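Local structure of carbohydrate deacetylase Agd3 (Neosartorya fumigata, 6NWZ) at residues V141-S146 / A192-A197; R239-G244 / K621-V626; W492-Y497 / Q571-T576. The protein probably removes N-acetyl groups from the exopolysaccharide galactosaminogalactan, a step required for biofilm formation by the fungus. All blocks are in the same frame, centred on the assembly; numbering follows the deposited sequence.

Contact 1. Residues V141-S146 / A192-A197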
ATOM      1  N   VAL A 141      -2.184 -26.795   8.821  1.00 60.36           N
ATOM      2  CA  VAL A 141      -2.525 -27.660   7.698  1.00 52.22           C
ATOM      3  C   VAL A 141      -2.843 -26.772   6.504  1.00 57.55           C
ATOM      4  O   VAL A 141      -3.795 -25.980   6.537  1.00 62.84           O
ATOM      5  CB  VAL A 141      -3.703 -28.589   8.035  1.00 48.51           C
ATOM      6  CG1 VAL A 141      -3.944 -29.578   6.901  1.00 44.84           C
ATOM      7  CG2 VAL A 141      -3.453 -29.325   9.348  1.00 38.59           C
ATOM      8  N   GLU A 142      -2.041 -26.899   5.452  1.00 50.50           N
ATOM      9  CA  GLU A 142      -2.166 -26.065   4.267  1.00 50.28           C
ATOM     10  C   GLU A 142      -3.093 -26.712   3.246  1.00 46.24           C
ATOM     11  O   GLU A 142      -3.126 -27.938   3.105  1.00 47.12           O
ATOM     12  CB  GLU A 142      -0.785 -25.828   3.647  1.00 42.90           C
ATOM     13  CG  GLU A 142      -0.797 -25.106   2.314  1.00 39.01           C
ATOM     14  CD  GLU A 142      -1.150 -23.642   2.455  1.00 51.04           C
ATOM     15  OE1 GLU A 142      -0.285 -22.876   2.926  1.00 46.29           O
ATOM     16  OE2 GLU A 142      -2.291 -23.264   2.108  1.00 56.80           O
ATOM     17  N   GLN A 143      -3.863 -25.877   2.551  1.00 37.35           N
ATOM     18  CA  GLN A 143      -4.601 -26.299   1.366  1.00 39.66           C
ATOM     19  C   GLN A 143      -4.508 -25.176   0.351  1.00 40.94           C
ATOM     20  O   GLN A 143      -4.984 -24.067   0.610  1.00 46.82           O
ATOM     21  CB  GLN A 143      -6.065 -26.625   1.679  1.00 35.29           C
ATOM     22  CG  GLN A 143      -6.820 -27.203   0.484  1.00 38.88           C
ATOM     23  CD  GLN A 143      -8.126 -27.868   0.873  1.00 44.05           C
ATOM     24  OE1 GLN A 143      -8.873 -27.356   1.706  1.00 51.88           O
ATOM     25  NE2 GLN A 143      -8.405 -29.022   0.276  1.00 39.90           N
ATOM     26  N   LEU A 144      -3.887 -25.458  -0.788  1.00 36.80           N
ATOM     27  CA  LEU A 144      -3.667 -24.434  -1.794  1.00 39.80           C
ATOM     28  C   LEU A 144      -4.964 -24.099  -2.515  1.00 40.70           C
ATOM     29  O   LEU A 144      -5.798 -24.972  -2.768  1.00 33.38           O
ATOM     30  CB  LEU A 144      -2.605 -24.887  -2.791  1.00 24.29           C
ATOM     31  CG  LEU A 144      -1.225 -25.046  -2.151  1.00 25.43           C
ATOM     32  CD1 LEU A 144      -0.179 -25.262  -3.216  1.00 25.87           C
ATOM     33  CD2 LEU A 144      -0.887 -23.830  -1.301  1.00 24.88           C
ATOM     34  N   LEU A 145      -5.128 -22.818  -2.834  1.00 42.59           N
ATOM     35  CA  LEU A 145      -6.314 -22.290  -3.493  1.00 29.35           C
ATOM     36  C   LEU A 145      -5.883 -21.508  -4.724  1.00 31.00           C
ATOM     37  O   LEU A 145      -4.845 -20.841  -4.708  1.00 37.75           O
ATOM     38  CB  LEU A 145      -7.111 -21.390  -2.538  1.00 20.15           C
ATOM     39  CG  LEU A 145      -8.095 -20.358  -3.094  1.00 19.23           C
ATOM     40  CD1 LEU A 145      -9.260 -21.043  -3.751  1.00 26.46           C
ATOM     41  CD2 LEU A 145      -8.585 -19.456  -1.987  1.00 25.44           C
ATOM     42  N   SER A 146      -6.672 -21.595  -5.792  1.00 25.04           N
ATOM     43  CA  SER A 146      -6.334 -20.882  -7.015  1.00 32.60           C
ATOM     44  C   SER A 146      -7.595 -20.629  -7.825  1.00 30.93           C
ATOM     45  O   SER A 146      -8.532 -21.431  -7.805  1.00 39.27           O
ATOM     46  CB  SER A 146      -5.335 -21.668  -7.861  1.00 20.01           C
ATOM     47  OG  SER A 146      -5.979 -22.784  -8.441  1.00 31.84           O
ATOM     48  N   ALA A 192      -3.050 -32.903   2.480  1.00 64.19           N
ATOM     49  CA  ALA A 192      -2.879 -34.049   3.366  1.00 56.73           C
ATOM     50  C   ALA A 192      -4.215 -34.637   3.802  1.00 64.45           C
ATOM     51  O   ALA A 192      -4.308 -35.844   4.048  1.00 76.97           O
ATOM     52  CB  ALA A 192      -2.059 -33.649   4.591  1.00 41.43           C
ATOM     53  N   VAL A 193      -5.252 -33.811   3.906  1.00 67.75           N
ATOM     54  CA  VAL A 193      -6.562 -34.286   4.339  1.00 67.26           C
ATOM     55  C   VAL A 193      -7.385 -34.795   3.161  1.00 61.57           C
ATOM     56  O   VAL A 193      -8.064 -35.819   3.270  1.00 56.09           O
ATOM     57  CB  VAL A 193      -7.302 -33.165   5.100  1.00 70.90           C
ATOM     58  CG1 VAL A 193      -8.619 -33.678   5.666  1.00 72.91           C
ATOM     59  CG2 VAL A 193      -6.422 -32.597   6.205  1.00 68.87           C
ATOM     60  N   THR A 194      -7.335 -34.102   2.024  1.00 68.55           N
ATOM     61  CA  THR A 194      -8.152 -34.425   0.861  1.00 56.62           C
ATOM     62  C   THR A 194      -7.278 -34.945  -0.272  1.00 61.43           C
ATOM     63  O   THR A 194      -6.195 -34.413  -0.533  1.00 66.38           O
ATOM     64  CB  THR A 194      -8.932 -33.201   0.373  1.00 61.54           C
ATOM     65  OG1 THR A 194      -9.422 -32.461   1.497  1.00 70.08           O
ATOM     66  CG2 THR A 194     -10.109 -33.636  -0.488  1.00 63.76           C
ATOM     67  N   SER A 195      -7.764 -35.980  -0.949  1.00 70.29           N
ATOM     68  CA  SER A 195      -7.050 -36.578  -2.066  1.00 63.67           C
ATOM     69  C   SER A 195      -7.439 -35.984  -3.413  1.00 57.67           C
ATOM     70  O   SER A 195      -6.740 -36.225  -4.403  1.00 59.31           O
ATOM     71  CB  SER A 195      -7.291 -38.090  -2.091  1.00 64.44           C
ATOM     72  OG  SER A 195      -6.793 -38.660  -3.286  1.00 74.69           O
ATOM     73  N   THR A 196      -8.525 -35.219  -3.480  1.00 50.43           N
ATOM     74  CA  THR A 196      -9.029 -34.698  -4.739  1.00 51.86           C
ATOM     75  C   THR A 196      -9.314 -33.208  -4.618  1.00 48.06           C
ATOM     76  O   THR A 196      -9.576 -32.693  -3.527  1.00 41.20           O
ATOM     77  CB  THR A 196     -10.305 -35.425  -5.170  1.00 45.93           C
ATOM     78  OG1 THR A 196     -11.343 -35.157  -4.222  1.00 49.50           O
ATOM     79  CG2 THR A 196     -10.066 -36.920  -5.225  1.00 39.97           C
ATOM     80  N   ALA A 197      -9.271 -32.521  -5.756  1.00 38.57           N
ATOM     81  CA  ALA A 197      -9.614 -31.110  -5.786  1.00 33.61           C
ATOM     82  C   ALA A 197     -11.101 -30.921  -5.488  1.00 38.80           C
ATOM     83  O   ALA A 197     -11.893 -31.868  -5.490  1.00 53.65           O
ATOM     84  CB  ALA A 197      -9.252 -30.499  -7.138  1.00 35.66           C
TER

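Contact 2. Residues R239-G244 / K621-V626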
ATOM      1  N   ARG A 239     -18.776  -4.806 -12.279  1.00 38.02           N
ATOM      2  CA  ARG A 239     -18.563  -5.017 -13.710  1.00 39.39           C
ATOM      3  C   ARG A 239     -17.368  -4.227 -14.244  1.00 41.25           C
ATOM      4  O   ARG A 239     -17.314  -3.910 -15.436  1.00 40.75           O
ATOM      5  CB  ARG A 239     -19.822  -4.677 -14.520  1.00 34.79           C
ATOM      6  CG  ARG A 239     -20.994  -5.613 -14.276  1.00 35.25           C
ATOM      7  CD  ARG A 239     -22.227  -5.162 -15.038  1.00 34.44           C
ATOM      8  NE  ARG A 239     -23.285  -6.165 -15.006  1.00 43.88           N
ATOM      9  CZ  ARG A 239     -24.211  -6.240 -14.056  1.00 42.96           C
ATOM     10  NH1 ARG A 239     -24.203  -5.371 -13.054  1.00 43.94           N
ATOM     11  NH2 ARG A 239     -25.142  -7.181 -14.105  1.00 36.62           N
ATOM     12  N   GLY A 240     -16.397  -3.907 -13.388  1.00 30.52           N
ATOM     13  CA  GLY A 240     -15.263  -3.099 -13.786  1.00 29.55           C
ATOM     14  C   GLY A 240     -15.535  -1.618 -13.931  1.00 41.90           C
ATOM     15  O   GLY A 240     -14.664  -0.888 -14.420  1.00 44.85           O
ATOM     16  N   LEU A 241     -16.708  -1.145 -13.521  1.00 45.50           N
ATOM     17  CA  LEU A 241     -17.105   0.250 -13.678  1.00 37.19           C
ATOM     18  C   LEU A 241     -17.490   0.796 -12.311  1.00 46.44           C
ATOM     19  O   LEU A 241     -18.437   0.302 -11.689  1.00 54.63           O
ATOM     20  CB  LEU A 241     -18.267   0.367 -14.667  1.00 35.49           C
ATOM     21  CG  LEU A 241     -18.827   1.745 -15.009  1.00 35.22           C
ATOM     22  CD1 LEU A 241     -17.767   2.606 -15.676  1.00 35.44           C
ATOM     23  CD2 LEU A 241     -20.039   1.582 -15.910  1.00 44.74           C
ATOM     24  N   TYR A 242     -16.760   1.807 -11.842  1.00 46.01           N
ATOM     25  CA  TYR A 242     -16.948   2.300 -10.481  1.00 45.09           C
ATOM     26  C   TYR A 242     -16.231   3.631 -10.309  1.00 46.90           C
ATOM     27  O   TYR A 242     -15.329   3.982 -11.076  1.00 39.97           O
ATOM     28  CB  TYR A 242     -16.435   1.293  -9.444  1.00 43.43           C
ATOM     29  CG  TYR A 242     -14.991   0.889  -9.650  1.00 42.65           C
ATOM     30  CD1 TYR A 242     -13.954   1.620  -9.083  1.00 42.73           C
ATOM     31  CD2 TYR A 242     -14.665  -0.220 -10.419  1.00 41.55           C
ATOM     32  CE1 TYR A 242     -12.634   1.255  -9.277  1.00 41.64           C
ATOM     33  CE2 TYR A 242     -13.352  -0.592 -10.619  1.00 29.19           C
ATOM     34  CZ  TYR A 242     -12.341   0.146 -10.045  1.00 36.43           C
ATOM     35  OH  TYR A 242     -11.036  -0.230 -10.248  1.00 26.08           O
ATOM     36  N   ALA A 243     -16.646   4.365  -9.283  1.00 46.15           N
ATOM     37  CA  ALA A 243     -15.917   5.548  -8.843  1.00 42.51           C
ATOM     38  C   ALA A 243     -14.775   5.060  -7.964  1.00 55.45           C
ATOM     39  O   ALA A 243     -14.979   4.692  -6.805  1.00 60.18           O
ATOM     40  CB  ALA A 243     -16.836   6.509  -8.098  1.00 36.13           C
ATOM     41  N   GLY A 244     -13.572   5.023  -8.520  1.00 46.81           N
ATOM     42  CA  GLY A 244     -12.442   4.535  -7.760  1.00 32.84           C
ATOM     43  C   GLY A 244     -11.195   4.495  -8.611  1.00 37.21           C
ATOM     44  O   GLY A 244     -11.147   5.064  -9.704  1.00 50.70           O
ATOM     45  N   LYS A 621     -31.623  -3.416 -20.912  1.00 62.99           N
ATOM     46  CA  LYS A 621     -30.765  -4.437 -20.308  1.00 62.99           C
ATOM     47  C   LYS A 621     -29.278  -4.176 -20.532  1.00 64.48           C
ATOM     48  O   LYS A 621     -28.464  -5.104 -20.447  1.00 69.01           O
ATOM     49  CB  LYS A 621     -31.138  -5.837 -20.812  1.00 55.52           C
ATOM     50  N   LYS A 622     -28.893  -2.930 -20.807  1.00 69.69           N
ATOM     51  CA  LYS A 622     -27.505  -2.598 -21.100  1.00 59.97           C
ATOM     52  C   LYS A 622     -27.141  -1.278 -20.436  1.00 57.23           C
ATOM     53  O   LYS A 622     -27.925  -0.325 -20.462  1.00 64.40           O
ATOM     54  CB  LYS A 622     -27.261  -2.503 -22.616  1.00 63.32           C
ATOM     55  CG  LYS A 622     -27.565  -3.784 -23.385  1.00 65.78           C
ATOM     56  CD  LYS A 622     -27.875  -3.506 -24.850  1.00 73.28           C
ATOM     57  CE  LYS A 622     -26.716  -3.903 -25.746  1.00 82.43           C
ATOM     58  NZ  LYS A 622     -26.395  -5.350 -25.609  1.00 84.73           N
ATOM     59  N   ILE A 623     -25.952  -1.230 -19.843  1.00 51.94           N
ATOM     60  CA  ILE A 623     -25.434   0.003 -19.256  1.00 54.30           C
ATOM     61  C   ILE A 623     -24.857   0.860 -20.373  1.00 59.48           C
ATOM     62  O   ILE A 623     -23.985   0.412 -21.124  1.00 64.47           O
ATOM     63  CB  ILE A 623     -24.375  -0.296 -18.185  1.00 51.24           C
ATOM     64  CG1 ILE A 623     -25.006  -1.032 -17.006  1.00 46.81           C
ATOM     65  CG2 ILE A 623     -23.711   0.988 -17.715  1.00 52.76           C
ATOM     66  CD1 ILE A 623     -24.019  -1.406 -15.934  1.00 47.49           C
ATOM     67  N   THR A 624     -25.339   2.101 -20.484  1.00 51.35           N
ATOM     68  CA  THR A 624     -24.969   2.963 -21.598  1.00 58.03           C
ATOM     69  C   THR A 624     -24.211   4.222 -21.206  1.00 61.13           C
ATOM     70  O   THR A 624     -23.543   4.803 -22.069  1.00 63.64           O
ATOM     71  CB  THR A 624     -26.219   3.380 -22.390  1.00 62.21           C
ATOM     72  OG1 THR A 624     -27.130   4.070 -21.525  1.00 65.35           O
ATOM     73  CG2 THR A 624     -26.907   2.159 -22.971  1.00 54.21           C
ATOM     74  N   ALA A 625     -24.288   4.659 -19.950  1.00 67.31           N
ATOM     75  CA  ALA A 625     -23.655   5.906 -19.547  1.00 67.61           C
ATOM     76  C   ALA A 625     -23.489   5.928 -18.035  1.00 78.30           C
ATOM     77  O   ALA A 625     -24.100   5.138 -17.312  1.00 74.48           O
ATOM     78  CB  ALA A 625     -24.465   7.121 -20.011  1.00 58.62           C
ATOM     79  N   VAL A 626     -22.645   6.855 -17.570  1.00 76.80           N
ATOM     80  CA  VAL A 626     -22.416   7.086 -16.149  1.00 61.30           C
ATOM     81  C   VAL A 626     -22.394   8.588 -15.895  1.00 59.02           C
ATOM     82  O   VAL A 626     -22.124   9.389 -16.790  1.00 51.29           O
ATOM     83  CB  VAL A 626     -21.104   6.445 -15.645  1.00 51.28           C
ATOM     84  CG1 VAL A 626     -21.196   4.935 -15.695  1.00 51.45           C
ATOM     85  CG2 VAL A 626     -19.925   6.933 -16.469  1.00 46.99           C
TER

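Contact 3. Residues W492-Y497 / Q571-T576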
ATOM      1  N   TRP A 492       6.202   1.524   5.887  1.00 31.08           N
ATOM      2  CA  TRP A 492       6.369   0.198   6.455  1.00 28.39           C
ATOM      3  C   TRP A 492       7.822  -0.061   6.841  1.00 37.79           C
ATOM      4  O   TRP A 492       8.758   0.403   6.184  1.00 25.91           O
ATOM      5  CB  TRP A 492       5.911  -0.871   5.461  1.00 27.32           C
ATOM      6  CG  TRP A 492       4.453  -0.803   5.110  1.00 41.30           C
ATOM      7  CD1 TRP A 492       3.915  -0.536   3.882  1.00 34.02           C
ATOM      8  CD2 TRP A 492       3.346  -1.007   5.997  1.00 40.48           C
ATOM      9  NE1 TRP A 492       2.542  -0.565   3.951  1.00 31.71           N
ATOM     10  CE2 TRP A 492       2.169  -0.852   5.238  1.00 35.59           C
ATOM     11  CE3 TRP A 492       3.238  -1.307   7.359  1.00 34.91           C
ATOM     12  CZ2 TRP A 492       0.899  -0.985   5.795  1.00 28.55           C
ATOM     13  CZ3 TRP A 492       1.976  -1.439   7.909  1.00 29.45           C
ATOM     14  CH2 TRP A 492       0.825  -1.277   7.128  1.00 27.26           C
ATOM     15  N   ALA A 493       7.997  -0.822   7.916  1.00 44.94           N
ATOM     16  CA  ALA A 493       9.295  -1.337   8.318  1.00 35.17           C
ATOM     17  C   ALA A 493       9.398  -2.804   7.929  1.00 33.76           C
ATOM     18  O   ALA A 493       8.392  -3.512   7.834  1.00 47.38           O
ATOM     19  CB  ALA A 493       9.515  -1.178   9.822  1.00 28.85           C
ATOM     20  N   THR A 494      10.624  -3.256   7.695  1.00 44.56           N
ATOM     21  CA  THR A 494      10.880  -4.624   7.272  1.00 37.60           C
ATOM     22  C   THR A 494      11.888  -5.263   8.215  1.00 43.06           C
ATOM     23  O   THR A 494      12.535  -4.589   9.022  1.00 51.19           O
ATOM     24  CB  THR A 494      11.400  -4.676   5.829  1.00 32.65           C
ATOM     25  OG1 THR A 494      12.673  -4.020   5.762  1.00 48.68           O
ATOM     26  CG2 THR A 494      10.434  -3.973   4.893  1.00 26.30           C
ATOM     27  N   ARG A 495      12.017  -6.585   8.101  1.00 34.02           N
ATOM     28  CA  ARG A 495      13.032  -7.334   8.832  1.00 41.54           C
ATOM     29  C   ARG A 495      14.421  -7.191   8.224  1.00 51.55           C
ATOM     30  O   ARG A 495      15.367  -7.820   8.716  1.00 52.89           O
ATOM     31  CB  ARG A 495      12.634  -8.811   8.911  1.00 40.21           C
ATOM     32  CG  ARG A 495      11.410  -9.052   9.779  1.00 37.47           C
ATOM     33  CD  ARG A 495      10.750 -10.385   9.484  1.00 47.92           C
ATOM     34  NE  ARG A 495       9.496 -10.535  10.217  1.00 42.01           N
ATOM     35  CZ  ARG A 495       8.319 -10.093   9.784  1.00 42.79           C
ATOM     36  NH1 ARG A 495       8.228  -9.473   8.614  1.00 45.11           N
ATOM     37  NH2 ARG A 495       7.230 -10.273  10.518  1.00 50.00           N
ATOM     38  N   ILE A 496      14.563  -6.399   7.161  1.00 41.45           N
ATOM     39  CA  ILE A 496      15.870  -5.968   6.684  1.00 32.37           C
ATOM     40  C   ILE A 496      16.270  -4.772   7.538  1.00 35.52           C
ATOM     41  O   ILE A 496      15.884  -3.633   7.252  1.00 47.75           O
ATOM     42  CB  ILE A 496      15.842  -5.615   5.186  1.00 26.85           C
ATOM     43  CG1 ILE A 496      15.197  -6.746   4.381  1.00 28.36           C
ATOM     44  CG2 ILE A 496      17.243  -5.336   4.678  1.00 25.25           C
ATOM     45  CD1 ILE A 496      15.905  -8.078   4.510  1.00 24.59           C
ATOM     46  N   TYR A 497      17.031  -5.026   8.599  1.00 39.91           N
ATOM     47  CA  TYR A 497      17.205  -4.045   9.659  1.00 38.81           C
ATOM     48  C   TYR A 497      18.234  -2.980   9.282  1.00 45.25           C
ATOM     49  O   TYR A 497      19.106  -3.182   8.431  1.00 45.14           O
ATOM     50  CB  TYR A 497      17.604  -4.739  10.960  1.00 35.69           C
ATOM     51  CG  TYR A 497      16.546  -5.689  11.478  1.00 47.64           C
ATOM     52  CD1 TYR A 497      15.339  -5.208  11.976  1.00 43.93           C
ATOM     53  CD2 TYR A 497      16.745  -7.064  11.457  1.00 47.76           C
ATOM     54  CE1 TYR A 497      14.362  -6.068  12.449  1.00 32.11           C
ATOM     55  CE2 TYR A 497      15.772  -7.934  11.929  1.00 48.79           C
ATOM     56  CZ  TYR A 497      14.582  -7.428  12.424  1.00 53.95           C
ATOM     57  OH  TYR A 497      13.603  -8.276  12.896  1.00 59.60           O
ATOM     58  N   GLN A 571      18.262  -5.928  -2.308  1.00 32.22           N
ATOM     59  CA  GLN A 571      17.847  -6.500  -3.586  1.00 30.22           C
ATOM     60  C   GLN A 571      17.099  -7.815  -3.392  1.00 31.17           C
ATOM     61  O   GLN A 571      16.093  -8.069  -4.066  1.00 29.47           O
ATOM     62  CB  GLN A 571      19.065  -6.699  -4.485  1.00 33.45           C
ATOM     63  CG  GLN A 571      19.730  -5.397  -4.896  1.00 34.66           C
ATOM     64  CD  GLN A 571      21.105  -5.615  -5.489  1.00 37.88           C
ATOM     65  OE1 GLN A 571      22.087  -5.771  -4.762  1.00 28.38           O
ATOM     66  NE2 GLN A 571      21.183  -5.635  -6.813  1.00 26.45           N
ATOM     67  N   ALA A 572      17.567  -8.662  -2.470  1.00 28.60           N
ATOM     68  CA  ALA A 572      16.884  -9.928  -2.220  1.00 34.73           C
ATOM     69  C   ALA A 572      15.450  -9.710  -1.759  1.00 38.57           C
ATOM     70  O   ALA A 572      14.566 -10.517  -2.072  1.00 41.90           O
ATOM     71  CB  ALA A 572      17.649 -10.749  -1.182  1.00 22.48           C
ATOM     72  N   TRP A 573      15.201  -8.636  -1.012  1.00 35.84           N
ATOM     73  CA  TRP A 573      13.840  -8.336  -0.589  1.00 37.80           C
ATOM     74  C   TRP A 573      12.994  -7.895  -1.776  1.00 38.37           C
ATOM     75  O   TRP A 573      11.881  -8.396  -1.979  1.00 35.53           O
ATOM     76  CB  TRP A 573      13.858  -7.266   0.507  1.00 31.71           C
ATOM     77  CG  TRP A 573      12.498  -6.931   1.070  1.00 37.08           C
ATOM     78  CD1 TRP A 573      11.906  -7.487   2.169  1.00 28.22           C
ATOM     79  CD2 TRP A 573      11.568  -5.962   0.564  1.00 22.09           C
ATOM     80  NE1 TRP A 573      10.669  -6.928   2.377  1.00 23.41           N
ATOM     81  CE2 TRP A 573      10.437  -5.990   1.405  1.00 22.94           C
ATOM     82  CE3 TRP A 573      11.581  -5.077  -0.519  1.00 26.36           C
ATOM     83  CZ2 TRP A 573       9.330  -5.166   1.199  1.00 34.29           C
ATOM     84  CZ3 TRP A 573      10.480  -4.257  -0.721  1.00 28.05           C
ATOM     85  CH2 TRP A 573       9.370  -4.310   0.133  1.00 30.28           C
ATOM     86  N   VAL A 574      13.517  -6.970  -2.584  1.00 25.08           N
ATOM     87  CA  VAL A 574      12.774  -6.485  -3.743  1.00 25.76           C
ATOM     88  C   VAL A 574      12.529  -7.618  -4.733  1.00 33.94           C
ATOM     89  O   VAL A 574      11.427  -7.758  -5.275  1.00 42.11           O
ATOM     90  CB  VAL A 574      13.515  -5.299  -4.391  1.00 20.89           C
ATOM     91  CG1 VAL A 574      12.788  -4.820  -5.646  1.00 19.39           C
ATOM     92  CG2 VAL A 574      13.662  -4.163  -3.389  1.00 20.05           C
ATOM     93  N   GLU A 575      13.541  -8.453  -4.976  1.00 36.38           N
ATOM     94  CA  GLU A 575      13.351  -9.604  -5.855  1.00 38.82           C
ATOM     95  C   GLU A 575      12.227 -10.500  -5.349  1.00 36.89           C
ATOM     96  O   GLU A 575      11.378 -10.951  -6.126  1.00 38.96           O
ATOM     97  CB  GLU A 575      14.655 -10.395  -5.985  1.00 20.01           C
ATOM     98  CG  GLU A 575      15.725  -9.699  -6.813  1.00 37.37           C
ATOM     99  CD  GLU A 575      15.444  -9.751  -8.304  1.00 38.39           C
ATOM    100  OE1 GLU A 575      14.530 -10.497  -8.712  1.00 33.48           O
ATOM    101  OE2 GLU A 575      16.141  -9.050  -9.068  1.00 39.01           O
ATOM    102  N   THR A 576      12.200 -10.763  -4.041  1.00 30.87           N
ATOM    103  CA  THR A 576      11.150 -11.607  -3.480  1.00 32.18           C
ATOM    104  C   THR A 576       9.780 -10.971  -3.664  1.00 36.76           C
ATOM    105  O   THR A 576       8.820 -11.640  -4.063  1.00 40.77           O
ATOM    106  CB  THR A 576      11.433 -11.864  -2.000  1.00 34.86           C
ATOM    107  OG1 THR A 576      12.637 -12.630  -1.875  1.00 33.54           O
ATOM    108  CG2 THR A 576      10.268 -12.600  -1.339  1.00 20.10           C
TER

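Contact 1. Residues V141-S146 / A192-A197
Val-141 and Val-193 meet through one methyl each, CG1 of Val-141 lying 4.0 Å from CG2 of Val-193. The two valine side chains are set nearly perpendicular. CG1 of Val-141 stands anti to its own backbone N (chi1 -174°), and this branch is the one turned to the partner. The second approach is polar but unbonded. The amide NE2 of Gln-143 comes within 3.8 Å of OG1 of Thr-194, too far for a hydrogen bond. Gln-143 is buried, and its extended chain carries the amide across to the loop. Both ends of that amide are held elsewhere: OE1 is bonded to His-171 and NE2 to the backbone O of Ala-189. These two bonds should fix the rotation of the amide.

Both segments belong to the carbohydrate-binding module (CBM87) of the protein. The contact sets the approach to strand 144-147 against the loop joining the antiparallel strands 182-188 and 198-206. Strand 144-147 pairs antiparallel with strand 182-188, and Leu-144 shares backbone hydrogen bonding with Ala-189. Further out, Asn-191 ties the two segments together. Its ND2 is bonded to O of Glu-142, while its OD1 is bonded to N of Thr-194.

Contact 2. Residues R239-G244 / K621-V626
Leu-241 packs against Ile-623 and Val-626 of strand 622-629. Its CB points toward the strand, and CG stands anti to the backbone N (chi1 -179°). CG already touches the strand, at 4.0 Å from CG1 of Val-626. Beyond it the chain forks. CD1 lies 4.1 Å from CG1 of Val-626. CD2 is closer to the same methyl, with 3.6 Å between CD2 of Leu-241 and CG1 of Val-626. CD2 also meets the second strand residue, 4.1 Å from CG2 of Ile-623. The Leu-241 and Ile-623 side chains lie alongside, pointing opposite ways, while Leu-241 and Val-626 are set obliquely. Phe-643 and Pro-644 also touch Leu-241.

Arg-239 adds the aliphatic part of its chain, CD lying 4.3 Å from CD1 of Ile-623. Its guanidinium group goes further, and NH2 is hydrogen-bonded to the backbone O of Leu-684. A long, weak ion pair links NH2 to Glu-210. Leu-684 and Glu-210 are the two protein ligands of a zinc ion, so Arg-239 lies in the second shell of that site.

Arg-239, just after helix 224-237, has positive phi, and the helix closes in a Schellman motif. This C-cap turns the chain out of the helix, so that Leu-241 packs on strand 622-629 of the C-terminal domain.

Contact 3. Residues W492-Y497 / Q571-T576
Thr-494 and Ile-496 both lean on the indole of Trp-573, and both approach the ring obliquely. The Thr-494 methyl CG2 lies 3.9 Å from NE1 of Trp-573 and 4.0 Å from its CE2. Ile-496 meets the start of the ring, with CG1 4.0 Å from CD1 of Trp-573. CG1 also comes within 4.1 Å of CB of Trp-573. The indole is put there by its first torsion: CG is anti to the backbone N (chi1 -177°), which throws the ring out from the helix toward the loop.

In Thr-494 the hydroxyl takes the place between N and the carbonyl carbon (chi1 64°), and the methyl is left for the tryptophan. OG1 accepts a weak hydrogen bond from N of Ile-496.

The contact lies in the deacetylase domain. It packs helix 569-584 against the loop that leaves strand 487-492, one of whose parallel neighbours is strand 542-546. Glu-527 of helix 520-536 serves both sides: its OE1 is hydrogen-bonded to NE1 of Trp-573, and its OE2 forms a salt bridge with NH1 of Arg-495. Phe-545 meets the Trp-573 ring edge-to-face. The side chain of Thr-494 is about 6 Å from a bound zinc ion. Asp-530 and His-534, both on helix 520-536, are ligands of a zinc ion.

Contacts 2 and 3 are buried, while contact 1 is partly buried. Contacts 1 and 2 lie far from the centre of the chain, contact 3 nearer to it. No two of them touch; the nearest atoms of contacts 1 and 3 are about 15 Å apart. Contacts 1 and 2 each involve a strand and a loop, but different strands. Contact 3 pairs a loop with a helix instead. Along the chain, contact 3 is nested within the loop closed by contact 2. Aliphatic carbons make contact 2, whereas contact 3 rests on an aromatic ring. Contact 1 sets an unbonded amide-hydroxyl approach beside one valine pair. Zinc ions lie near contacts 2 and 3; contact 1 lies away from the metal sites and the attached glycans.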